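Local structure of neurotoxin (Clostridium botulinum, 2QN0) at residues Thr4-Asn9 with Ala36-Gly41; Ala205-Gly210 with Asn368-Lys373; Asp295-Ile300 with Arg328-Val333. The protein is the zinc-dependent protease light chain of botulinum neurotoxin type C1, which probably cleaves SNARE proteins and has dual substrate specificity. One frame throughout, in Å; residues are numbered along the deposited sequence.

Contact 1 of 3, residues Thr4-Asn9 with Ala36-Gly41; sequences TINNFN and AFRITG
Asn-6 grips the chain where strand 34-38 turns a corner at Ile-39, with Ile-39 and Thr-40 forming a classic beta bulge against strand 43-46. The N-terminal residues 4-9 run nearly antiparallel in direction to 37-40 without becoming a regular strand themselves.

Two direct hydrogen bonds tie the segments together, both from Asn-6. Its backbone N donates to Ile-39 O at 3.0 Å, lying in the plane of that carbonyl. The side-chain ND2 of Asn-6 donates to Arg-38 O at 2.8 Å, and this bond is equally straight at the hydrogen (173°). With CG anti to the carbonyl carbon (chi1 -66°), the Asn-6 amide is swung across to segment 36-41, so one residue holds two successive carbonyls at the bend. A water adds a third link, accepting from Thr-4 N and hydrogen-bonded to Thr-40 OG1.

Apolar packing accompanies this polar grip. Before Asn-6 along the chain, Ile-5 runs alongside Ile-39, touching it through CG2 to CG2 at 3.8 Å, while Ile-39 also rests on Ile-90 and Phe-94 of helix 80-97. After it, Phe-8 and Phe-37 reach past one another from their own backbones, their ring planes inclined at 55°. Phe-37 CB sits over one face of the Phe-8 ring in a CH-pi contact, 4.0 Å from the centroid, while Phe-8 also touches Leu-87 of that helix. The N-terminal segment thus lies against both helix 80-97 and the corner that follows strand 34-38.

Arg-38 turns its end away, bonding to Lys-17 and Asn-18, and its NH1 donates to Gly-41 O. Arg-38 O is shared: besides taking the Asn-6 amide, it meets the edge of the Phe-8 ring in plane, 3.2 Å from CE2.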
loop_
_atom_site.group_PDB
_atom_site.type_symbol
_atom_site.label_atom_id
_atom_site.label_comp_id
_atom_site.label_asym_id
_atom_site.label_seq_id
_atom_site.Cartn_x
_atom_site.Cartn_y
_atom_site.Cartn_z
ATOM N N THR A 4 1.404 15.722 -9.655
ATOM C CA THR A 4 1.267 15.194 -11.002
ATOM C C THR A 4 1.878 13.801 -11.021
ATOM O O THR A 4 2.894 13.549 -10.370
ATOM C CB THR A 4 1.995 16.080 -12.027
ATOM O OG1 THR A 4 3.363 16.238 -11.636
ATOM C CG2 THR A 4 1.335 17.446 -12.112
ATOM N N ILE A 5 1.245 12.894 -11.755
ATOM C CA ILE A 5 1.729 11.524 -11.854
ATOM C C ILE A 5 2.566 11.397 -13.124
ATOM O O ILE A 5 2.148 11.844 -14.192
ATOM C CB ILE A 5 0.545 10.528 -11.922
ATOM C CG1 ILE A 5 -0.389 10.740 -10.723
ATOM C CG2 ILE A 5 1.063 9.102 -11.952
ATOM C CD1 ILE A 5 0.282 10.559 -9.369
ATOM N N ASN A 6 3.751 10.805 -13.002
ATOM C CA ASN A 6 4.636 10.620 -14.151
ATOM C C ASN A 6 4.153 9.497 -15.067
ATOM O O ASN A 6 3.563 8.521 -14.608
ATOM C CB ASN A 6 6.064 10.300 -13.690
ATOM C CG ASN A 6 6.722 11.459 -12.968
ATOM O OD1 ASN A 6 6.521 12.619 -13.325
ATOM N ND2 ASN A 6 7.529 11.148 -11.961
ATOM N N ASN A 7 4.410 9.645 -16.365
ATOM C CA ASN A 7 4.024 8.639 -17.352
ATOM C C ASN A 7 5.277 7.929 -17.850
ATOM O O ASN A 7 6.314 8.561 -18.059
ATOM C CB ASN A 7 3.305 9.297 -18.531
ATOM C CG ASN A 7 1.939 9.820 -18.156
ATOM O OD1 ASN A 7 1.023 9.047 -17.872
ATOM N ND2 ASN A 7 1.794 11.140 -18.141
ATOM N N PHE A 8 5.177 6.620 -18.053
ATOM C CA PHE A 8 6.322 5.837 -18.501
ATOM C C PHE A 8 5.960 4.693 -19.430
ATOM O O PHE A 8 4.818 4.239 -19.474
ATOM C CB PHE A 8 7.029 5.184 -17.308
ATOM C CG PHE A 8 7.528 6.144 -16.275
ATOM C CD1 PHE A 8 8.658 6.916 -16.507
ATOM C CD2 PHE A 8 6.890 6.237 -15.041
ATOM C CE1 PHE A 8 9.153 7.767 -15.524
ATOM C CE2 PHE A 8 7.376 7.083 -14.052
ATOM C CZ PHE A 8 8.509 7.849 -14.290
ATOM N N ASN A 9 6.979 4.235 -20.152
ATOM C CA ASN A 9 6.914 3.068 -21.020
ATOM C C ASN A 9 8.011 2.276 -20.328
ATOM O O ASN A 9 9.019 2.859 -19.924
ATOM C CB ASN A 9 7.356 3.379 -22.453
ATOM C CG ASN A 9 6.375 4.255 -23.188
ATOM O OD1 ASN A 9 5.210 3.895 -23.358
ATOM N ND2 ASN A 9 6.841 5.414 -23.636
ATOM N N ALA A 36 13.300 0.469 -11.987
ATOM C CA ALA A 36 12.288 1.148 -11.182
ATOM C C ALA A 36 11.886 2.500 -11.772
ATOM O O ALA A 36 12.685 3.159 -12.441
ATOM C CB ALA A 36 12.812 1.335 -9.762
ATOM N N PHE A 37 10.652 2.915 -11.495
ATOM C CA PHE A 37 10.104 4.167 -12.013
ATOM C C PHE A 37 9.472 4.997 -10.896
ATOM O O PHE A 37 8.727 4.467 -10.071
ATOM C CB PHE A 37 9.039 3.854 -13.063
ATOM C CG PHE A 37 9.504 2.898 -14.127
ATOM C CD1 PHE A 37 9.914 3.367 -15.373
ATOM C CD2 PHE A 37 9.569 1.533 -13.868
ATOM C CE1 PHE A 37 10.385 2.485 -16.348
ATOM C CE2 PHE A 37 10.039 0.640 -14.833
ATOM C CZ PHE A 37 10.449 1.123 -16.079
ATOM N N ARG A 38 9.756 6.295 -10.878
ATOM C CA ARG A 38 9.205 7.177 -9.848
ATOM C C ARG A 38 7.820 7.678 -10.254
ATOM O O ARG A 38 7.685 8.465 -11.194
ATOM C CB ARG A 38 10.142 8.374 -9.616
ATOM C CG ARG A 38 9.761 9.259 -8.420
ATOM C CD ARG A 38 10.344 10.676 -8.552
ATOM N NE ARG A 38 11.806 10.697 -8.619
ATOM C CZ ARG A 38 12.614 10.687 -7.561
ATOM N NH1 ARG A 38 12.110 10.657 -6.334
ATOM N NH2 ARG A 38 13.931 10.713 -7.733
ATOM N N ILE A 39 6.788 7.215 -9.552
ATOM C CA ILE A 39 5.420 7.635 -9.842
ATOM C C ILE A 39 5.307 9.125 -9.532
ATOM O O ILE A 39 4.841 9.917 -10.352
ATOM C CB ILE A 39 4.399 6.842 -8.981
ATOM C CG1 ILE A 39 4.489 5.354 -9.326
ATOM C CG2 ILE A 39 2.988 7.377 -9.211
ATOM C CD1 ILE A 39 3.549 4.468 -8.526
ATOM N N THR A 40 5.736 9.494 -8.331
ATOM C CA THR A 40 5.742 10.884 -7.895
ATOM C C THR A 40 6.445 10.945 -6.546
ATOM O O THR A 40 6.304 10.042 -5.726
ATOM C CB THR A 40 4.313 11.468 -7.775
ATOM O OG1 THR A 40 4.398 12.865 -7.466
ATOM C CG2 THR A 40 3.522 10.763 -6.683
ATOM N N GLY A 41 7.230 11.994 -6.327
ATOM C CA GLY A 41 7.936 12.118 -5.065
ATOM C C GLY A 41 8.691 10.865 -4.657
ATOM O O GLY A 41 9.474 10.312 -5.435
HETATM O O HOH W 1 3.950 15.866 -8.083
#

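Contact 2 of 3, residues Ala205-Gly210 with Asn368-Lys373; sequences ATNDVG and NVQNRK
The carboxamide of Gln-370 is enclosed by residues 205-207. The methyl of Ala-205 lies over one face, its CB 3.4 Å from Gln-370 CD, while the side-chain ND2 of Asn-207 approaches OE1 from the opposite face. Along the edge the amide pairs with the backbone of Asn-207 as a neighbouring strand would: Asn-207 N donates to Gln-370 OE1 at 3.0 Å, and Gln-370 NE2 returns a nearly straight bond to Asn-207 O, also at 3.0 Å. Both bonds lie in the carbonyl plane of their acceptor and use a lone pair.

OE1 accepts twice more. Asn-371 N reaches its second lone pair from the side of CG, and Asn-207 ND2 adds a bond of 3.2 Å to Gln-370 OE1 from above the plane, off either lone pair. Three N-H groups around one oxygen fix the rotation of the amide. The bend at chi2 (62°) folds the chain of Gln-370 back to present this edge. Asn-207 ND2 also donates to a water that in turn donates to Val-369 O.

Next to this, Ala-205 and Arg-372 form a single beta bridge. Thr-206 N donates to Asn-371 O at 2.9 Å, met almost end-on. Packing is tight beyond it, with Thr-206 CG2 only 3.5 Å from Lys-373 CA. Val-209 CG1 touches the amide nitrogen NE2 of Gln-370.

The contact thus joins the loop between strands 201-202 and 219-220 to the chain leaving helix 360-366. Tyr-202 and Phe-219 of those strands pack on Gln-370, and Leu-225 of helix 223-238 packs on Val-369 and Asn-371. Arg-372, salt-bridged to Glu-360, touches the zinc ligand His-229 on helix 223-238, its side chain about 6 Å from the metal.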
loop_
_atom_site.group_PDB
_atom_site.type_symbol
_atom_site.label_atom_id
_atom_site.label_comp_id
_atom_site.label_asym_id
_atom_site.label_seq_id
_atom_site.Cartn_x
_atom_site.Cartn_y
_atom_site.Cartn_z
ATOM N N ALA A 205 -22.757 -5.838 -0.536
ATOM C CA ALA A 205 -22.226 -4.511 -0.841
ATOM C C ALA A 205 -22.759 -3.344 -0.019
ATOM O O ALA A 205 -23.796 -3.441 0.632
ATOM C CB ALA A 205 -22.441 -4.226 -2.326
ATOM N N THR A 206 -22.046 -2.223 -0.082
ATOM C CA THR A 206 -22.423 -1.030 0.667
ATOM C C THR A 206 -23.636 -0.300 0.112
ATOM O O THR A 206 -24.447 0.224 0.873
ATOM C CB THR A 206 -21.264 -0.013 0.736
ATOM O OG1 THR A 206 -20.892 0.380 -0.590
ATOM C CG2 THR A 206 -20.067 -0.619 1.440
ATOM N N ASN A 207 -23.758 -0.264 -1.211
ATOM C CA ASN A 207 -24.867 0.431 -1.850
ATOM C C ASN A 207 -26.021 -0.474 -2.260
ATOM O O ASN A 207 -25.844 -1.430 -3.013
ATOM C CB ASN A 207 -24.366 1.193 -3.079
ATOM C CG ASN A 207 -23.440 2.339 -2.716
ATOM O OD1 ASN A 207 -23.881 3.371 -2.220
ATOM N ND2 ASN A 207 -22.149 2.153 -2.951
ATOM N N ASP A 208 -27.207 -0.155 -1.755
ATOM C CA ASP A 208 -28.414 -0.903 -2.079
ATOM C C ASP A 208 -28.755 -0.550 -3.528
ATOM O O ASP A 208 -28.760 0.625 -3.890
ATOM C CB ASP A 208 -29.550 -0.450 -1.154
ATOM C CG ASP A 208 -30.817 -1.277 -1.317
ATOM O OD1 ASP A 208 -31.007 -1.904 -2.379
ATOM O OD2 ASP A 208 -31.636 -1.284 -0.374
ATOM N N VAL A 209 -29.013 -1.557 -4.361
ATOM C CA VAL A 209 -29.378 -1.296 -5.751
ATOM C C VAL A 209 -30.768 -1.853 -6.069
ATOM O O VAL A 209 -31.094 -2.119 -7.227
ATOM C CB VAL A 209 -28.338 -1.867 -6.760
ATOM C CG1 VAL A 209 -27.027 -1.095 -6.644
ATOM C CG2 VAL A 209 -28.110 -3.352 -6.514
ATOM N N GLY A 210 -31.569 -2.028 -5.019
ATOM C CA GLY A 210 -32.937 -2.505 -5.161
ATOM C C GLY A 210 -33.195 -3.992 -5.314
ATOM O O GLY A 210 -34.329 -4.390 -5.590
ATOM N N ASN A 368 -17.653 7.414 -5.069
ATOM C CA ASN A 368 -18.955 6.961 -5.548
ATOM C C ASN A 368 -18.904 5.658 -6.346
ATOM O O ASN A 368 -19.362 5.599 -7.488
ATOM C CB ASN A 368 -19.605 8.058 -6.396
ATOM C CG ASN A 368 -21.062 7.771 -6.698
ATOM O OD1 ASN A 368 -21.856 7.509 -5.791
ATOM N ND2 ASN A 368 -21.426 7.826 -7.975
ATOM N N VAL A 369 -18.346 4.615 -5.741
ATOM C CA VAL A 369 -18.269 3.313 -6.390
ATOM C C VAL A 369 -18.872 2.260 -5.475
ATOM O O VAL A 369 -18.936 2.442 -4.257
ATOM C CB VAL A 369 -16.806 2.898 -6.701
ATOM C CG1 VAL A 369 -16.182 3.880 -7.687
ATOM C CG2 VAL A 369 -15.988 2.826 -5.414
ATOM N N GLN A 370 -19.333 1.167 -6.070
ATOM C CA GLN A 370 -19.895 0.067 -5.303
ATOM C C GLN A 370 -18.700 -0.611 -4.650
ATOM O O GLN A 370 -17.604 -0.609 -5.209
ATOM C CB GLN A 370 -20.601 -0.922 -6.238
ATOM C CG GLN A 370 -21.255 -2.109 -5.538
ATOM C CD GLN A 370 -22.357 -1.685 -4.582
ATOM O OE1 GLN A 370 -22.095 -1.034 -3.569
ATOM N NE2 GLN A 370 -23.600 -2.048 -4.903
ATOM N N ASN A 371 -18.898 -1.185 -3.468
ATOM C CA ASN A 371 -17.803 -1.864 -2.794
ATOM C C ASN A 371 -18.331 -2.834 -1.749
ATOM O O ASN A 371 -19.499 -2.772 -1.365
ATOM C CB ASN A 371 -16.866 -0.842 -2.130
ATOM C CG ASN A 371 -15.560 -1.468 -1.664
ATOM O OD1 ASN A 371 -14.951 -2.257 -2.385
ATOM N ND2 ASN A 371 -15.114 -1.103 -0.463
ATOM N N ARG A 372 -17.466 -3.736 -1.299
ATOM C CA ARG A 372 -17.850 -4.707 -0.286
ATOM C C ARG A 372 -18.292 -3.945 0.958
ATOM O O ARG A 372 -17.738 -2.897 1.280
ATOM C CB ARG A 372 -16.665 -5.623 0.036
ATOM C CG ARG A 372 -15.374 -4.890 0.386
ATOM C CD ARG A 372 -14.212 -5.868 0.537
ATOM N NE ARG A 372 -12.933 -5.184 0.729
ATOM C CZ ARG A 372 -11.758 -5.804 0.802
ATOM N NH1 ARG A 372 -11.695 -7.126 0.700
ATOM N NH2 ARG A 372 -10.641 -5.101 0.969
ATOM N N LYS A 373 -19.304 -4.463 1.645
ATOM C CA LYS A 373 -19.816 -3.814 2.844
ATOM C C LYS A 373 -18.868 -3.989 4.029
ATOM O O LYS A 373 -18.754 -3.103 4.878
ATOM C CB LYS A 373 -21.189 -4.380 3.194
ATOM C CG LYS A 373 -21.872 -3.670 4.350
ATOM C CD LYS A 373 -23.268 -4.225 4.567
ATOM C CE LYS A 373 -23.973 -3.518 5.710
ATOM N NZ LYS A 373 -25.338 -4.080 5.923
HETATM O O HOH W 2 -20.311 4.034 -2.581
#

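Contact 3 of 3, residues Asp295-Ile300 with Arg328-Val333; sequences DYYRSI and RKYRFV
Tyr-297 on helix 283-304 faces Tyr-330 at the C-terminal end of helix 319-330, their CA atoms 7.7 Å apart, just where a Schellman motif with Arg-331 at positive phi (59°) stops the second helix and turns the chain toward strand 333-334.

The two tyrosines form a T-shaped pair: the edge of the Tyr-330 ring is directed at the face of Tyr-297, with planes at 73° and centroids 4.8 Å apart. Tyr-330 CD1 does the touching, 3.5 Å from Tyr-297 CZ and displaced toward the rim of that ring. Ile-300, one helical turn further on, rests its CG2 methyl against both rings of the other segment, 3.8 Å from Tyr-330 CE2 and 3.9 Å from Phe-332 CE2, meeting the latter ring at its edge. That branch is anti to the backbone N of Ile-300, which sends it toward 328-333. Phe-332, brought round by the turn, lays its ring over Tyr-330 CB, which stands over the ring centre. Phe-332 CZ is 3.3 Å from Tyr-297 O, and the ring also packs on Ala-301 and Leu-304 of helix 283-304.

Polar ends are dealt with outside the pair. Tyr-297 OH bonds to Tyr-239 O, and the Tyr-297 ring has a second edge-to-face partner in Phe-347. Tyr-330 OH bonds to Gly-185 O and accepts from Lys-329 NZ at 3.0 Å, the ammonium group being held as well by the carbonyls of Ile-114 and Leu-238.

Helix 283-304 is thus joined to the end of helix 319-330 and the turn after it mainly by aromatic and apolar packing, with both buried hydroxyls satisfied by main-chain oxygens. The adjacent lysine charge would probably polarise the Tyr-330 hydroxyl and strengthen its bond to Gly-185 O.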
loop_
_atom_site.group_PDB
_atom_site.type_symbol
_atom_site.label_atom_id
_atom_site.label_comp_id
_atom_site.label_asym_id
_atom_site.label_seq_id
_atom_site.Cartn_x
_atom_site.Cartn_y
_atom_site.Cartn_z
ATOM N N ASP A 295 3.003 7.862 22.945
ATOM C CA ASP A 295 4.248 7.730 23.701
ATOM C C ASP A 295 5.436 7.588 22.764
ATOM O O ASP A 295 6.516 8.113 23.039
ATOM C CB ASP A 295 4.207 6.529 24.651
ATOM C CG ASP A 295 3.347 6.784 25.876
ATOM O OD1 ASP A 295 3.345 7.930 26.373
ATOM O OD2 ASP A 295 2.687 5.834 26.349
ATOM N N TYR A 296 5.248 6.869 21.660
ATOM C CA TYR A 296 6.332 6.713 20.697
ATOM C C TYR A 296 6.621 8.067 20.053
ATOM O O TYR A 296 7.770 8.379 19.737
ATOM C CB TYR A 296 5.967 5.682 19.621
ATOM C CG TYR A 296 6.140 4.243 20.061
ATOM C CD1 TYR A 296 7.369 3.779 20.531
ATOM C CD2 TYR A 296 5.085 3.335 19.973
ATOM C CE1 TYR A 296 7.542 2.442 20.902
ATOM C CE2 TYR A 296 5.246 1.999 20.339
ATOM C CZ TYR A 296 6.474 1.559 20.801
ATOM O OH TYR A 296 6.636 0.240 21.156
ATOM N N TYR A 297 5.579 8.871 19.859
ATOM C CA TYR A 297 5.748 10.196 19.267
ATOM C C TYR A 297 6.506 11.105 20.229
ATOM O O TYR A 297 7.324 11.921 19.807
ATOM C CB TYR A 297 4.387 10.815 18.920
ATOM C CG TYR A 297 3.871 10.455 17.537
ATOM C CD1 TYR A 297 4.130 9.199 16.976
ATOM C CD2 TYR A 297 3.118 11.367 16.795
ATOM C CE1 TYR A 297 3.652 8.865 15.701
ATOM C CE2 TYR A 297 2.631 11.040 15.523
ATOM C CZ TYR A 297 2.903 9.790 14.986
ATOM O OH TYR A 297 2.422 9.467 13.737
ATOM N N ARG A 298 6.233 10.972 21.524
ATOM C CA ARG A 298 6.924 11.788 22.515
ATOM C C ARG A 298 8.405 11.441 22.498
ATOM O O ARG A 298 9.258 12.320 22.635
ATOM C CB ARG A 298 6.345 11.547 23.914
ATOM C CG ARG A 298 4.954 12.126 24.108
ATOM C CD ARG A 298 4.411 11.808 25.498
ATOM N NE ARG A 298 3.041 12.286 25.673
ATOM C CZ ARG A 298 2.694 13.568 25.732
ATOM N NH1 ARG A 298 3.615 14.518 25.633
ATOM N NH2 ARG A 298 1.419 13.901 25.886
ATOM N N SER A 299 8.711 10.159 22.331
ATOM C CA SER A 299 10.098 9.721 22.283
ATOM C C SER A 299 10.784 10.306 21.044
ATOM O O SER A 299 11.969 10.640 21.082
ATOM C CB SER A 299 10.172 8.193 22.258
ATOM O OG SER A 299 11.518 7.750 22.274
ATOM N N ILE A 300 10.036 10.429 19.948
ATOM C CA ILE A 300 10.579 10.998 18.712
ATOM C C ILE A 300 10.878 12.484 18.928
ATOM O O ILE A 300 11.921 12.982 18.508
ATOM C CB ILE A 300 9.580 10.857 17.530
ATOM C CG1 ILE A 300 9.435 9.386 17.133
ATOM C CG2 ILE A 300 10.044 11.700 16.342
ATOM C CD1 ILE A 300 10.710 8.748 16.665
ATOM N N ARG A 328 7.172 18.800 10.816
ATOM C CA ARG A 328 5.955 18.988 10.030
ATOM C C ARG A 328 5.193 17.672 9.858
ATOM O O ARG A 328 3.964 17.646 9.918
ATOM C CB ARG A 328 6.279 19.567 8.646
ATOM C CG ARG A 328 6.726 21.027 8.655
ATOM C CD ARG A 328 6.716 21.619 7.246
ATOM N NE ARG A 328 7.737 21.043 6.370
ATOM C CZ ARG A 328 9.004 21.447 6.321
ATOM N NH1 ARG A 328 9.423 22.436 7.098
ATOM N NH2 ARG A 328 9.853 20.865 5.483
ATOM N N LYS A 329 5.924 16.583 9.634
ATOM C CA LYS A 329 5.312 15.266 9.460
ATOM C C LYS A 329 4.428 14.887 10.648
ATOM O O LYS A 329 3.254 14.547 10.491
ATOM C CB LYS A 329 6.396 14.196 9.309
ATOM C CG LYS A 329 5.869 12.762 9.356
ATOM C CD LYS A 329 7.003 11.747 9.373
ATOM C CE LYS A 329 6.470 10.321 9.484
ATOM N NZ LYS A 329 7.571 9.333 9.686
ATOM N N TYR A 330 5.014 14.948 11.835
ATOM C CA TYR A 330 4.318 14.578 13.062
ATOM C C TYR A 330 3.447 15.682 13.652
ATOM O O TYR A 330 2.758 15.468 14.652
ATOM C CB TYR A 330 5.343 14.115 14.095
ATOM C CG TYR A 330 6.121 12.885 13.677
ATOM C CD1 TYR A 330 5.492 11.647 13.558
ATOM C CD2 TYR A 330 7.488 12.956 13.406
ATOM C CE1 TYR A 330 6.203 10.511 13.185
ATOM C CE2 TYR A 330 8.210 11.823 13.029
ATOM C CZ TYR A 330 7.558 10.603 12.922
ATOM O OH TYR A 330 8.253 9.470 12.560
ATOM N N ARG A 331 3.478 16.855 13.029
ATOM C CA ARG A 331 2.696 18.003 13.483
ATOM C C ARG A 331 3.047 18.399 14.915
ATOM O O ARG A 331 2.171 18.724 15.720
ATOM C CB ARG A 331 1.198 17.706 13.364
ATOM C CG ARG A 331 0.774 17.396 11.932
ATOM C CD ARG A 331 -0.718 17.185 11.798
ATOM N NE ARG A 331 -1.072 16.774 10.440
ATOM C CZ ARG A 331 -2.309 16.496 10.039
ATOM N NH1 ARG A 331 -3.323 16.586 10.891
ATOM N NH2 ARG A 331 -2.532 16.121 8.786
ATOM N N PHE A 332 4.338 18.369 15.223
ATOM C CA PHE A 332 4.806 18.744 16.548
ATOM C C PHE A 332 4.794 20.259 16.664
ATOM O O PHE A 332 4.643 20.969 15.668
ATOM C CB PHE A 332 6.229 18.233 16.796
ATOM C CG PHE A 332 6.340 16.734 16.910
ATOM C CD1 PHE A 332 5.292 15.975 17.428
ATOM C CD2 PHE A 332 7.523 16.089 16.564
ATOM C CE1 PHE A 332 5.425 14.600 17.603
ATOM C CE2 PHE A 332 7.668 14.713 16.736
ATOM C CZ PHE A 332 6.611 13.968 17.259
ATOM N N VAL A 333 4.951 20.749 17.888
ATOM C CA VAL A 333 4.972 22.181 18.145
ATOM C C VAL A 333 6.379 22.591 18.552
ATOM O O VAL A 333 7.104 21.817 19.178
ATOM C CB VAL A 333 3.994 22.562 19.281
ATOM C CG1 VAL A 333 4.095 24.054 19.584
ATOM C CG2 VAL A 333 2.576 22.198 18.883
#

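The three contacts belong to one zinc-protease chain but lie well apart. Centres of contacts 1 and 2 are 32 Å apart, those of 1 and 3 are 30 Å apart, and those of 2 and 3 are 38 Å apart; even the nearest atoms of contacts 1 and 3 are separated by about 14 Å. Contact 1 closes first, fastening the N-terminal chain beside the mixed sheet and helix 80-97. Contact 2 spans a long loop that includes zinc ligands His-229, His-233 and Glu-269, and contact 3 is nested inside that loop, joining two of its helices. Local and long-range closures thus combine, and of the three, contact 2 reaches the metal site, through Arg-372.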